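Local coordinates for protein GTP pyrophosphokinase YjbM (Bacillus subtilis, PDB 5DEC) that synthesises the alarmone (p)ppGpp by transferring pyrophosphate from ATP to GTP or GDP, working as a cooperative, allosterically regulated homotetramer, at residues B[18-23]-B[78-83]; B[28-33]-B[103-108]; B[122-127]-B[185-190]; B[155-160]-B[178-183]. All blocks are in the same frame, centred on the assembly; numbering follows the deposited sequence.

Contact 1 (B[18-23]-B[78-83])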
loop_
_atom_site.group_PDB
_atom_site.type_symbol
_atom_site.label_atom_id
_atom_site.label_comp_id
_atom_site.label_asym_id
_atom_site.label_seq_id
_atom_site.Cartn_x
_atom_site.Cartn_y
_atom_site.Cartn_z
ATOM N N VAL B 18 -2.617 16.971 -9.910
ATOM C CA VAL B 18 -3.488 16.177 -9.040
ATOM C C VAL B 18 -4.377 15.191 -9.826
ATOM O O VAL B 18 -4.398 14.000 -9.502
ATOM C CB VAL B 18 -4.383 17.074 -8.154
ATOM C CG1 VAL B 18 -5.524 16.273 -7.589
ATOM C CG2 VAL B 18 -3.573 17.700 -7.022
ATOM N N PRO B 19 -5.081 15.662 -10.874
ATOM C CA PRO B 19 -5.900 14.686 -11.611
ATOM C C PRO B 19 -5.074 13.588 -12.282
ATOM O O PRO B 19 -5.550 12.458 -12.399
ATOM C CB PRO B 19 -6.588 15.527 -12.689
ATOM C CG PRO B 19 -6.440 16.938 -12.247
ATOM C CD PRO B 19 -5.192 17.011 -11.455
ATOM N N TYR B 20 -3.877 13.932 -12.748
ATOM C CA TYR B 20 -3.019 12.949 -13.405
ATOM C C TYR B 20 -2.605 11.877 -12.419
ATOM O O TYR B 20 -2.609 10.684 -12.746
ATOM C CB TYR B 20 -1.780 13.620 -14.005
ATOM C CG TYR B 20 -2.120 14.471 -15.194
ATOM C CD1 TYR B 20 -2.200 13.916 -16.470
ATOM C CD2 TYR B 20 -2.404 15.830 -15.046
ATOM C CE1 TYR B 20 -2.520 14.693 -17.568
ATOM C CE2 TYR B 20 -2.722 16.608 -16.135
ATOM C CZ TYR B 20 -2.783 16.039 -17.392
ATOM O OH TYR B 20 -3.109 16.817 -18.474
ATOM N N ARG B 21 -2.230 12.291 -11.211
ATOM C CA ARG B 21 -1.871 11.328 -10.171
ATOM C C ARG B 21 -3.021 10.409 -9.791
ATOM O O ARG B 21 -2.822 9.209 -9.560
ATOM C CB ARG B 21 -1.357 12.040 -8.916
ATOM C CG ARG B 21 -0.022 12.688 -9.117
ATOM C CD ARG B 21 0.568 13.195 -7.814
ATOM N NE ARG B 21 1.760 13.971 -8.114
ATOM C CZ ARG B 21 1.830 15.294 -8.053
ATOM N NH1 ARG B 21 0.774 16.008 -7.678
ATOM N NH2 ARG B 21 2.968 15.903 -8.362
ATOM N N GLN B 22 -4.219 10.972 -9.689
ATOM C CA GLN B 22 -5.385 10.177 -9.319
ATOM C C GLN B 22 -5.744 9.199 -10.461
ATOM O O GLN B 22 -6.080 8.045 -10.220
ATOM C CB GLN B 22 -6.568 11.096 -8.967
ATOM C CG GLN B 22 -7.858 10.356 -8.536
ATOM C CD GLN B 22 -7.709 9.539 -7.265
ATOM O OE1 GLN B 22 -6.850 9.816 -6.428
ATOM N NE2 GLN B 22 -8.558 8.529 -7.107
ATOM N N ALA B 23 -5.642 9.644 -11.702
ATOM C CA ALA B 23 -5.891 8.727 -12.822
ATOM C C ALA B 23 -4.940 7.531 -12.778
ATOM O O ALA B 23 -5.347 6.374 -12.956
ATOM C CB ALA B 23 -5.754 9.454 -14.140
ATOM N N GLN B 78 0.986 13.525 -24.056
ATOM C CA GLN B 78 0.305 12.251 -23.902
ATOM C C GLN B 78 0.821 11.417 -22.738
ATOM O O GLN B 78 0.187 10.434 -22.357
ATOM C CB GLN B 78 0.436 11.439 -25.180
ATOM C CG GLN B 78 -0.311 12.018 -26.349
ATOM C CD GLN B 78 -0.176 11.146 -27.570
ATOM O OE1 GLN B 78 0.834 10.455 -27.742
ATOM N NE2 GLN B 78 -1.189 11.167 -28.430
ATOM N N ASP B 79 1.976 11.782 -22.192
ATOM C CA ASP B 79 2.623 10.921 -21.204
ATOM C C ASP B 79 2.954 11.628 -19.896
ATOM O O ASP B 79 3.857 11.214 -19.170
ATOM C CB ASP B 79 3.901 10.330 -21.788
ATOM C CG ASP B 79 4.921 11.393 -22.131
ATOM O OD1 ASP B 79 4.516 12.532 -22.445
ATOM O OD2 ASP B 79 6.128 11.091 -22.075
ATOM N N ILE B 80 2.200 12.668 -19.572
ATOM C CA ILE B 80 2.304 13.266 -18.258
ATOM C C ILE B 80 1.973 12.186 -17.240
ATOM O O ILE B 80 2.682 12.014 -16.236
ATOM C CB ILE B 80 1.376 14.479 -18.129
ATOM C CG1 ILE B 80 1.859 15.579 -19.072
ATOM C CG2 ILE B 80 1.346 14.988 -16.693
ATOM C CD1 ILE B 80 0.873 16.708 -19.246
ATOM N N ALA B 81 0.912 11.435 -17.522
ATOM C CA ALA B 81 0.582 10.249 -16.741
ATOM C C ALA B 81 0.992 9.007 -17.523
ATOM O O ALA B 81 0.718 8.907 -18.729
ATOM C CB ALA B 81 -0.896 10.215 -16.427
ATOM N N GLY B 82 1.650 8.061 -16.861
ATOM C CA GLY B 82 2.083 6.857 -17.565
ATOM C C GLY B 82 1.984 5.598 -16.729
ATOM O O GLY B 82 2.238 5.614 -15.524
ATOM N N LEU B 83 1.620 4.487 -17.364
ATOM C CA LEU B 83 1.702 3.196 -16.697
ATOM C C LEU B 83 2.564 2.260 -17.511
ATOM O O LEU B 83 2.739 2.444 -18.722
ATOM C CB LEU B 83 0.330 2.563 -16.468
ATOM C CG LEU B 83 -0.355 3.125 -15.221
ATOM C CD1 LEU B 83 -1.186 4.342 -15.596
ATOM C CD2 LEU B 83 -1.166 2.082 -14.501
#
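Y20 packs against I80 and A81 where helix 11-38 lies against the start of strand 81-87. The phenol ring carries the contact. With chi1 at -70°, its CG lies beside the backbone N and the ring projects from the helix over I80. The CG2 methyl of I80 sits above one ring face, offset toward the rim. It lies 3.8 Å from the centroid of the Y20 ring and only 16° off the ring normal, a CH-pi contact. I80 CD1 extends along the same face toward the phenol end, 4.1 Å from Y20 OH. A81 comes in at the ring edge, its CB in the ring plane and 3.9 Å from Y20 CD1. An alanine in place of Y20 is likely to leave the I80 methyl without its aromatic lid and open a gap beside A81. One turn on, A23 adds little here and packs instead on V143 and Y132 of the same sheet. The backbone of 80-83 is held by the neighbouring strands, through backbone hydrogen bonds of A81 with E146 and G82 with R53. D79, just before I80, binds magnesium and ATP, and its carboxylate pairs with K55 and K63. This is the packing of an N-terminal helix on the mixed sheet of the RelA/SpoT synthetase fold, next to the loop that carries the magnesium-binding D79.

Contact 2 (B[28-33]-B[103-108])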
loop_
_atom_site.group_PDB
_atom_site.type_symbol
_atom_site.label_atom_id
_atom_site.label_comp_id
_atom_site.label_asym_id
_atom_site.label_seq_id
_atom_site.Cartn_x
_atom_site.Cartn_y
_atom_site.Cartn_z
ATOM N N LYS B 28 -3.833 1.907 -11.842
ATOM C CA LYS B 28 -2.974 0.879 -11.238
ATOM C C LYS B 28 -3.777 -0.219 -10.563
ATOM O O LYS B 28 -3.516 -1.404 -10.770
ATOM C CB LYS B 28 -2.006 1.495 -10.215
ATOM C CG LYS B 28 -0.758 2.063 -10.889
ATOM C CD LYS B 28 0.019 3.001 -9.975
ATOM C CE LYS B 28 0.533 2.325 -8.731
ATOM N NZ LYS B 28 1.373 3.309 -7.980
ATOM N N VAL B 29 -4.756 0.163 -9.746
ATOM C CA VAL B 29 -5.531 -0.846 -9.042
ATOM C C VAL B 29 -6.360 -1.681 -10.021
ATOM O O VAL B 29 -6.522 -2.907 -9.852
ATOM C CB VAL B 29 -6.456 -0.204 -7.979
ATOM C CG1 VAL B 29 -7.396 -1.253 -7.365
ATOM C CG2 VAL B 29 -5.618 0.423 -6.929
ATOM N N LYS B 30 -6.896 -1.009 -11.038
ATOM C CA LYS B 30 -7.659 -1.707 -12.072
ATOM C C LYS B 30 -6.796 -2.747 -12.782
ATOM O O LYS B 30 -7.147 -3.909 -12.853
ATOM C CB LYS B 30 -8.223 -0.706 -13.084
ATOM C CG LYS B 30 -9.488 0.046 -12.562
ATOM C CD LYS B 30 -9.804 1.252 -13.432
ATOM C CE LYS B 30 -11.095 1.983 -12.987
ATOM N NZ LYS B 30 -12.286 1.159 -13.299
ATOM N N LEU B 31 -5.656 -2.322 -13.297
ATOM C CA LEU B 31 -4.821 -3.229 -14.097
ATOM C C LEU B 31 -4.193 -4.358 -13.266
ATOM O O LEU B 31 -4.014 -5.496 -13.754
ATOM C CB LEU B 31 -3.749 -2.416 -14.811
ATOM C CG LEU B 31 -4.292 -1.384 -15.797
ATOM C CD1 LEU B 31 -3.151 -0.586 -16.387
ATOM C CD2 LEU B 31 -5.092 -2.062 -16.889
ATOM N N LYS B 32 -3.876 -4.066 -12.006
ATOM C CA LYS B 32 -3.379 -5.107 -11.109
ATOM C C LYS B 32 -4.435 -6.159 -10.824
ATOM O O LYS B 32 -4.111 -7.270 -10.430
ATOM C CB LYS B 32 -2.885 -4.502 -9.782
ATOM C CG LYS B 32 -1.562 -3.778 -9.911
ATOM C CD LYS B 32 -1.186 -2.995 -8.649
ATOM C CE LYS B 32 0.148 -2.270 -8.871
ATOM N NZ LYS B 32 0.489 -1.334 -7.769
ATOM N N GLY B 33 -5.697 -5.816 -11.045
ATOM C CA GLY B 33 -6.785 -6.765 -10.866
ATOM C C GLY B 33 -6.794 -7.874 -11.903
ATOM O O GLY B 33 -7.381 -8.929 -11.691
ATOM N N ARG B 103 -11.941 -2.807 -22.727
ATOM C CA ARG B 103 -12.433 -2.190 -21.504
ATOM C C ARG B 103 -13.334 -0.996 -21.824
ATOM O O ARG B 103 -13.064 -0.218 -22.739
ATOM C CB ARG B 103 -11.260 -1.757 -20.608
ATOM C CG ARG B 103 -10.511 -2.922 -19.950
ATOM C CD ARG B 103 -9.433 -2.394 -18.998
ATOM N NE ARG B 103 -10.028 -1.805 -17.799
ATOM C CZ ARG B 103 -10.158 -2.450 -16.647
ATOM N NH1 ARG B 103 -9.712 -3.694 -16.528
ATOM N NH2 ARG B 103 -10.691 -1.835 -15.601
ATOM N N LYS B 104 -14.398 -0.845 -21.047
ATOM C CA LYS B 104 -15.319 0.254 -21.264
ATOM C C LYS B 104 -15.145 1.379 -20.247
ATOM O O LYS B 104 -15.900 2.342 -20.281
ATOM C CB LYS B 104 -16.766 -0.243 -21.237
ATOM C CG LYS B 104 -17.120 -1.191 -22.383
ATOM C CD LYS B 104 -18.634 -1.319 -22.502
ATOM C CE LYS B 104 -19.050 -1.933 -23.825
ATOM N NZ LYS B 104 -18.513 -3.306 -23.984
ATOM N N ASP B 105 -14.153 1.283 -19.361
ATOM C CA ASP B 105 -13.959 2.350 -18.375
ATOM C C ASP B 105 -12.942 3.391 -18.844
ATOM O O ASP B 105 -12.579 4.303 -18.099
ATOM C CB ASP B 105 -13.568 1.790 -16.995
ATOM C CG ASP B 105 -12.384 0.838 -17.034
ATOM O OD1 ASP B 105 -12.006 0.341 -18.119
ATOM O OD2 ASP B 105 -11.843 0.573 -15.939
ATOM N N PHE B 106 -12.508 3.259 -20.094
ATOM C CA PHE B 106 -11.780 4.321 -20.786
ATOM C C PHE B 106 -11.877 4.063 -22.280
ATOM O O PHE B 106 -12.470 3.071 -22.700
ATOM C CB PHE B 106 -10.304 4.422 -20.322
ATOM C CG PHE B 106 -9.540 3.118 -20.355
ATOM C CD1 PHE B 106 -9.180 2.532 -21.562
ATOM C CD2 PHE B 106 -9.130 2.507 -19.172
ATOM C CE1 PHE B 106 -8.463 1.343 -21.605
ATOM C CE2 PHE B 106 -8.407 1.304 -19.206
ATOM C CZ PHE B 106 -8.072 0.729 -20.431
ATOM N N THR B 107 -11.315 4.957 -23.086
ATOM C CA THR B 107 -11.252 4.737 -24.519
ATOM C C THR B 107 -9.821 4.898 -25.026
ATOM O O THR B 107 -9.099 5.799 -24.607
ATOM C CB THR B 107 -12.191 5.700 -25.293
ATOM O OG1 THR B 107 -11.763 7.054 -25.107
ATOM C CG2 THR B 107 -13.632 5.556 -24.808
ATOM N N VAL B 108 -9.419 4.014 -25.931
ATOM C CA VAL B 108 -8.097 4.079 -26.535
ATOM C C VAL B 108 -8.113 5.095 -27.672
ATOM O O VAL B 108 -8.973 5.036 -28.544
ATOM C CB VAL B 108 -7.650 2.694 -27.038
ATOM C CG1 VAL B 108 -6.306 2.782 -27.754
ATOM C CG2 VAL B 108 -7.608 1.683 -25.855
HETATM O O HOH W 1 -9.244 -5.505 -13.728
#
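A salt-bridge network of K30, R103 and D105 joins the activator-binding segment of helix 11-38 to the turn leading into edge strand 107-113. D105 is its acceptor. R103 grips the carboxylate side-on with two nitrogens, NH2 to D105 OD2 at 2.7 Å and NE to D105 OD1 at 2.9 Å. The first bond is nearly straight (167°) and lies in the guanidinium plane, though it meets OD2 25° out of the carboxylate plane; the second is more bent. The side chains of K30 and D105 come toward each other from opposite directions, and K30 NZ donates to D105 OD2 at 2.7 Å, meeting the anti lone pair of that oxygen. One oxygen thus takes two donors, which probably keeps the carboxylate ionised and fixes its rotation. The K30 chain is extended up to a final bend at chi4 (-71°) that turns NZ onto D105, while its CB passes 3.7 Å from R103 NH2. A water donates to K30 O at 2.8 Å and links weakly to R103 NH1. The network also crosses the subunit boundary: K30 NZ forms a salt bridge with E26 of the second subunit, whose Q135 packs on R103 and D105. Residues 28-33 contribute to the site for allosteric pppGpp, shared between neighbouring subunits. Such a charge network, tying helix to strand turn at a subunit interface of the homotetramer, belongs to the oligomeric architecture of this small alarmone synthetase.

Contact 3 (B[122-127]-B[185-190])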
loop_
_atom_site.group_PDB
_atom_site.type_symbol
_atom_site.label_atom_id
_atom_site.label_comp_id
_atom_site.label_asym_id
_atom_site.label_seq_id
_atom_site.Cartn_x
_atom_site.Cartn_y
_atom_site.Cartn_z
ATOM N N GLY B 122 17.656 -0.422 -30.458
ATOM C CA GLY B 122 17.108 -1.641 -29.894
ATOM C C GLY B 122 15.927 -1.505 -28.946
ATOM O O GLY B 122 15.564 -2.482 -28.290
ATOM N N TYR B 123 15.325 -0.318 -28.869
ATOM C CA TYR B 123 14.167 -0.099 -27.984
ATOM C C TYR B 123 13.012 -0.967 -28.429
ATOM O O TYR B 123 12.639 -0.959 -29.597
ATOM C CB TYR B 123 13.731 1.374 -27.970
ATOM C CG TYR B 123 12.515 1.681 -27.100
ATOM C CD1 TYR B 123 12.630 1.804 -25.714
ATOM C CD2 TYR B 123 11.254 1.855 -27.671
ATOM C CE1 TYR B 123 11.513 2.084 -24.917
ATOM C CE2 TYR B 123 10.137 2.141 -26.888
ATOM C CZ TYR B 123 10.276 2.256 -25.513
ATOM O OH TYR B 123 9.173 2.541 -24.736
ATOM N N ARG B 124 12.480 -1.747 -27.496
ATOM C CA ARG B 124 11.323 -2.596 -27.747
ATOM C C ARG B 124 10.221 -2.283 -26.718
ATOM O O ARG B 124 10.473 -2.371 -25.507
ATOM C CB ARG B 124 11.776 -4.047 -27.663
ATOM C CG ARG B 124 12.806 -4.397 -28.732
ATOM C CD ARG B 124 13.629 -5.624 -28.332
ATOM N NE ARG B 124 12.832 -6.813 -28.087
ATOM C CZ ARG B 124 12.936 -7.560 -26.989
ATOM N NH1 ARG B 124 13.783 -7.219 -26.020
ATOM N NH2 ARG B 124 12.173 -8.634 -26.850
ATOM N N SER B 125 9.014 -1.953 -27.194
ATOM C CA SER B 125 7.868 -1.621 -26.327
ATOM C C SER B 125 6.601 -1.386 -27.152
ATOM O O SER B 125 6.667 -0.893 -28.278
ATOM C CB SER B 125 8.164 -0.382 -25.466
ATOM O OG SER B 125 7.138 -0.124 -24.516
ATOM N N TYR B 126 5.448 -1.768 -26.614
ATOM C CA TYR B 126 4.195 -1.377 -27.249
ATOM C C TYR B 126 3.564 -0.213 -26.493
ATOM O O TYR B 126 3.431 -0.276 -25.272
ATOM C CB TYR B 126 3.228 -2.546 -27.300
ATOM C CG TYR B 126 1.880 -2.180 -27.864
ATOM C CD1 TYR B 126 1.654 -2.188 -29.232
ATOM C CD2 TYR B 126 0.824 -1.822 -27.022
ATOM C CE1 TYR B 126 0.418 -1.858 -29.750
ATOM C CE2 TYR B 126 -0.410 -1.487 -27.533
ATOM C CZ TYR B 126 -0.607 -1.509 -28.896
ATOM O OH TYR B 126 -1.841 -1.186 -29.408
ATOM N N HIS B 127 3.143 0.826 -27.208
ATOM C CA HIS B 127 2.523 1.970 -26.558
ATOM C C HIS B 127 1.066 2.121 -26.955
ATOM O O HIS B 127 0.697 1.934 -28.121
ATOM C CB HIS B 127 3.244 3.279 -26.908
ATOM C CG HIS B 127 4.672 3.337 -26.483
ATOM N ND1 HIS B 127 5.360 4.524 -26.362
ATOM C CD2 HIS B 127 5.549 2.362 -26.122
ATOM C CE1 HIS B 127 6.597 4.283 -25.969
ATOM N NE2 HIS B 127 6.734 2.973 -25.816
ATOM N N GLU B 185 19.914 -6.929 -28.439
ATOM C CA GLU B 185 19.797 -8.165 -29.209
ATOM C C GLU B 185 19.772 -9.379 -28.289
ATOM O O GLU B 185 19.022 -10.321 -28.518
ATOM C CB GLU B 185 20.965 -8.280 -30.215
ATOM C CG GLU B 185 20.806 -7.301 -31.386
ATOM C CD GLU B 185 22.118 -6.954 -32.081
ATOM O OE1 GLU B 185 23.157 -7.579 -31.769
ATOM O OE2 GLU B 185 22.110 -6.032 -32.924
ATOM N N ALA B 186 20.603 -9.362 -27.251
ATOM C CA ALA B 186 20.612 -10.435 -26.279
ATOM C C ALA B 186 19.260 -10.541 -25.556
ATOM O O ALA B 186 18.765 -11.652 -25.326
ATOM C CB ALA B 186 21.757 -10.238 -25.280
ATOM N N ALA B 187 18.666 -9.399 -25.185
ATOM C CA ALA B 187 17.333 -9.411 -24.568
ATOM C C ALA B 187 16.287 -9.970 -25.541
ATOM O O ALA B 187 15.395 -10.714 -25.156
ATOM C CB ALA B 187 16.923 -7.994 -24.111
ATOM N N SER B 188 16.382 -9.555 -26.798
ATOM C CA SER B 188 15.498 -10.066 -27.835
ATOM C C SER B 188 15.643 -11.587 -28.009
ATOM O O SER B 188 14.641 -12.315 -28.126
ATOM C CB SER B 188 15.777 -9.354 -29.164
ATOM O OG SER B 188 14.917 -9.847 -30.171
ATOM N N ARG B 189 16.879 -12.084 -27.994
ATOM C CA ARG B 189 17.046 -13.526 -28.118
ATOM C C ARG B 189 16.496 -14.284 -26.922
ATOM O O ARG B 189 15.955 -15.368 -27.079
ATOM C CB ARG B 189 18.513 -13.921 -28.298
ATOM C CG ARG B 189 19.021 -13.680 -29.720
ATOM C CD ARG B 189 20.414 -14.270 -29.882
ATOM N NE ARG B 189 21.410 -13.479 -29.176
ATOM C CZ ARG B 189 22.118 -12.489 -29.708
ATOM N NH1 ARG B 189 21.964 -12.159 -30.982
ATOM N NH2 ARG B 189 22.996 -11.842 -28.952
ATOM N N LEU B 190 16.640 -13.719 -25.731
ATOM C CA LEU B 190 16.059 -14.342 -24.554
ATOM C C LEU B 190 14.549 -14.445 -24.712
ATOM O O LEU B 190 13.974 -15.491 -24.421
ATOM C CB LEU B 190 16.430 -13.558 -23.285
ATOM C CG LEU B 190 15.744 -13.977 -21.981
ATOM C CD1 LEU B 190 16.002 -15.451 -21.704
ATOM C CD2 LEU B 190 16.234 -13.118 -20.831
#
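R124 lays its guanidinium against A187 and S188, joining the loop before strand 126-136 of the RelA/SpoT synthetase sheet to the long C-terminal helix 174-202. The van der Waals part of the contact is flat. S188 CA stands 3.6 Å above the guanidinium plane, over its centre, with S188 N on the same face and A187 CB 3.8 Å from R124 NH1. A bend in the arginine chain at chi3 (58°) lets the group lie along the helix surface. The charged part sits one residue beyond the segment, where R124 NH2 makes a salt bridge with D191, which probably helps hold the plane over the helix backbone. A leucine in place of R124 would probably leave D191 without its charge partner and strip the flat cover from S188. Within 122-127, H127 at the start of the strand binds the product pppGpp. Its ring is steadied by Y123, whose OH, also bonded to R150, lies in the imidazole plane, 2.7 Å from H127 NE2.

Contact 4 (B[155-160]-B[178-183]); sequences NFWATI and LRLQRA
W157 and L180 meet between helices 152-167 and 174-202, an antiparallel helical hairpin whose short segments run at 166° with their axes 10.7 Å apart. The tight part gathers round the indole. With CG anti to the backbone N (chi1 -176°), W157 reaches across to the partner helix and donates NE1 to L180 O at 2.8 Å; the bond is fairly straight at 163° and lies close to the indole plane. L180 packs on the same end, its CG 3.8 Å from W157 CZ2, and A183 CB sits at the ring edge near CD1. Y123 and the product-binding S121 also touch the indole. Toward I160 the packing is looser, its CG2 being 4.1 Å from L180 CD1. On the outer side L178 is exposed, R182 packs on E193 of the third subunit and R179 pairs with E200 of that same subunit. Within the first helix, T159, a product-binding residue, turns its hydroxyl back to donate OG1 to N155 O at 2.8 Å.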
loop_
_atom_site.group_PDB
_atom_site.type_symbol
_atom_site.label_atom_id
_atom_site.label_comp_id
_atom_site.label_asym_id
_atom_site.label_seq_id
_atom_site.Cartn_x
_atom_site.Cartn_y
_atom_site.Cartn_z
ATOM N N ASN B 155 11.782 -4.430 -20.651
ATOM C CA ASN B 155 11.727 -3.410 -19.620
ATOM C C ASN B 155 13.109 -3.221 -18.992
ATOM O O ASN B 155 13.542 -2.101 -18.710
ATOM C CB ASN B 155 10.698 -3.775 -18.539
ATOM C CG ASN B 155 10.556 -2.685 -17.490
ATOM O OD1 ASN B 155 10.270 -1.539 -17.823
ATOM N ND2 ASN B 155 10.703 -3.045 -16.223
ATOM N N PHE B 156 13.793 -4.335 -18.772
ATOM C CA PHE B 156 15.148 -4.275 -18.212
ATOM C C PHE B 156 16.071 -3.459 -19.127
ATOM O O PHE B 156 16.739 -2.509 -18.683
ATOM C CB PHE B 156 15.679 -5.698 -18.001
ATOM C CG PHE B 156 17.089 -5.761 -17.496
ATOM C CD1 PHE B 156 17.615 -4.753 -16.696
ATOM C CD2 PHE B 156 17.875 -6.857 -17.780
ATOM C CE1 PHE B 156 18.922 -4.821 -16.241
ATOM C CE2 PHE B 156 19.187 -6.939 -17.308
ATOM C CZ PHE B 156 19.693 -5.935 -16.529
ATOM N N TRP B 157 16.104 -3.831 -20.398
ATOM C CA TRP B 157 16.957 -3.102 -21.361
ATOM C C TRP B 157 16.600 -1.615 -21.426
ATOM O O TRP B 157 17.491 -0.750 -21.398
ATOM C CB TRP B 157 16.876 -3.723 -22.760
ATOM C CG TRP B 157 17.815 -3.041 -23.680
ATOM C CD1 TRP B 157 19.121 -3.360 -23.886
ATOM C CD2 TRP B 157 17.548 -1.861 -24.462
ATOM N NE1 TRP B 157 19.688 -2.471 -24.787
ATOM C CE2 TRP B 157 18.759 -1.553 -25.139
ATOM C CE3 TRP B 157 16.427 -1.074 -24.669
ATOM C CZ2 TRP B 157 18.833 -0.462 -26.014
ATOM C CZ3 TRP B 157 16.515 0.002 -25.511
ATOM C CH2 TRP B 157 17.714 0.294 -26.197
ATOM N N ALA B 158 15.309 -1.301 -21.521
ATOM C CA ALA B 158 14.894 0.100 -21.638
ATOM C C ALA B 158 15.264 0.921 -20.416
ATOM O O ALA B 158 15.557 2.128 -20.517
ATOM C CB ALA B 158 13.389 0.195 -21.907
ATOM N N THR B 159 15.220 0.287 -19.250
ATOM C CA THR B 159 15.574 0.956 -18.002
ATOM C C THR B 159 17.053 1.324 -17.991
ATOM O O THR B 159 17.437 2.423 -17.546
ATOM C CB THR B 159 15.220 0.069 -16.785
ATOM O OG1 THR B 159 13.799 -0.142 -16.769
ATOM C CG2 THR B 159 15.669 0.713 -15.470
ATOM N N ILE B 160 17.889 0.405 -18.473
ATOM C CA ILE B 160 19.324 0.666 -18.568
ATOM C C ILE B 160 19.605 1.765 -19.575
ATOM O O ILE B 160 20.393 2.686 -19.311
ATOM C CB ILE B 160 20.109 -0.595 -18.992
ATOM C CG1 ILE B 160 19.985 -1.709 -17.946
ATOM C CG2 ILE B 160 21.582 -0.259 -19.203
ATOM C CD1 ILE B 160 20.508 -1.327 -16.587
ATOM N N LEU B 178 27.575 0.758 -28.544
ATOM C CA LEU B 178 27.707 -0.514 -29.256
ATOM C C LEU B 178 27.283 -1.680 -28.354
ATOM O O LEU B 178 26.527 -2.562 -28.768
ATOM C CB LEU B 178 29.147 -0.704 -29.752
ATOM C CG LEU B 178 29.574 0.240 -30.882
ATOM C CD1 LEU B 178 31.009 -0.034 -31.370
ATOM C CD2 LEU B 178 28.574 0.188 -32.041
ATOM N N ARG B 179 27.752 -1.667 -27.113
ATOM C CA ARG B 179 27.400 -2.716 -26.142
ATOM C C ARG B 179 25.929 -2.716 -25.736
ATOM O O ARG B 179 25.322 -3.779 -25.523
ATOM C CB ARG B 179 28.298 -2.551 -24.933
ATOM C CG ARG B 179 29.744 -2.954 -25.323
ATOM C CD ARG B 179 30.745 -2.752 -24.191
ATOM N NE ARG B 179 31.925 -3.599 -24.356
ATOM C CZ ARG B 179 33.026 -3.257 -25.006
ATOM N NH1 ARG B 179 33.096 -2.090 -25.637
ATOM N NH2 ARG B 179 34.039 -4.115 -25.076
ATOM N N LEU B 180 25.360 -1.516 -25.629
ATOM C CA LEU B 180 23.935 -1.356 -25.341
ATOM C C LEU B 180 23.117 -1.973 -26.453
ATOM O O LEU B 180 22.104 -2.615 -26.210
ATOM C CB LEU B 180 23.593 0.127 -25.208
ATOM C CG LEU B 180 22.239 0.495 -24.631
ATOM C CD1 LEU B 180 22.029 -0.154 -23.293
ATOM C CD2 LEU B 180 22.114 2.025 -24.568
ATOM N N GLN B 181 23.579 -1.779 -27.691
ATOM C CA GLN B 181 22.917 -2.386 -28.834
ATOM C C GLN B 181 23.056 -3.910 -28.768
ATOM O O GLN B 181 22.096 -4.634 -29.053
ATOM C CB GLN B 181 23.488 -1.824 -30.148
ATOM C CG GLN B 181 23.164 -2.644 -31.388
ATOM C CD GLN B 181 21.693 -2.615 -31.762
ATOM O OE1 GLN B 181 20.999 -1.637 -31.503
ATOM N NE2 GLN B 181 21.215 -3.685 -32.389
ATOM N N ARG B 182 24.228 -4.418 -28.376
ATOM C CA ARG B 182 24.352 -5.880 -28.206
ATOM C C ARG B 182 23.428 -6.408 -27.118
ATOM O O ARG B 182 22.876 -7.521 -27.236
ATOM C CB ARG B 182 25.774 -6.334 -27.847
ATOM C CG ARG B 182 26.822 -6.260 -28.931
ATOM C CD ARG B 182 27.924 -7.306 -28.604
ATOM N NE ARG B 182 28.498 -7.757 -29.866
ATOM C CZ ARG B 182 28.421 -8.981 -30.382
ATOM N NH1 ARG B 182 27.837 -10.003 -29.741
ATOM N NH2 ARG B 182 28.995 -9.185 -31.547
ATOM N N ALA B 183 23.278 -5.635 -26.045
ATOM C CA ALA B 183 22.398 -6.063 -24.961
ATOM C C ALA B 183 20.959 -6.142 -25.450
ATOM O O ALA B 183 20.209 -7.033 -25.025
ATOM C CB ALA B 183 22.515 -5.123 -23.739
#

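The four contacts fall into two groups on opposite sides of the chain's centre. Contacts 1 and 2 share helix 11-38, lie with centres 13 Å apart and touch directly, L83 CD2 packing 3.6 Å from K28 CG; both reach the second subunit. Contacts 3 and 4 share helix 174-202, have centres only 8 Å apart and join where Y123 CA meets W157 CZ3 at 3.4 Å; both reach the third subunit. The active site draws on both groups: D79 of contact 1 is a magnesium-binding residue, while H127 of contact 3 and residues 158-160 of contact 4 bind product. The allosteric site draws on contacts 2 and 4, whose centres are about 30 Å apart within one chain.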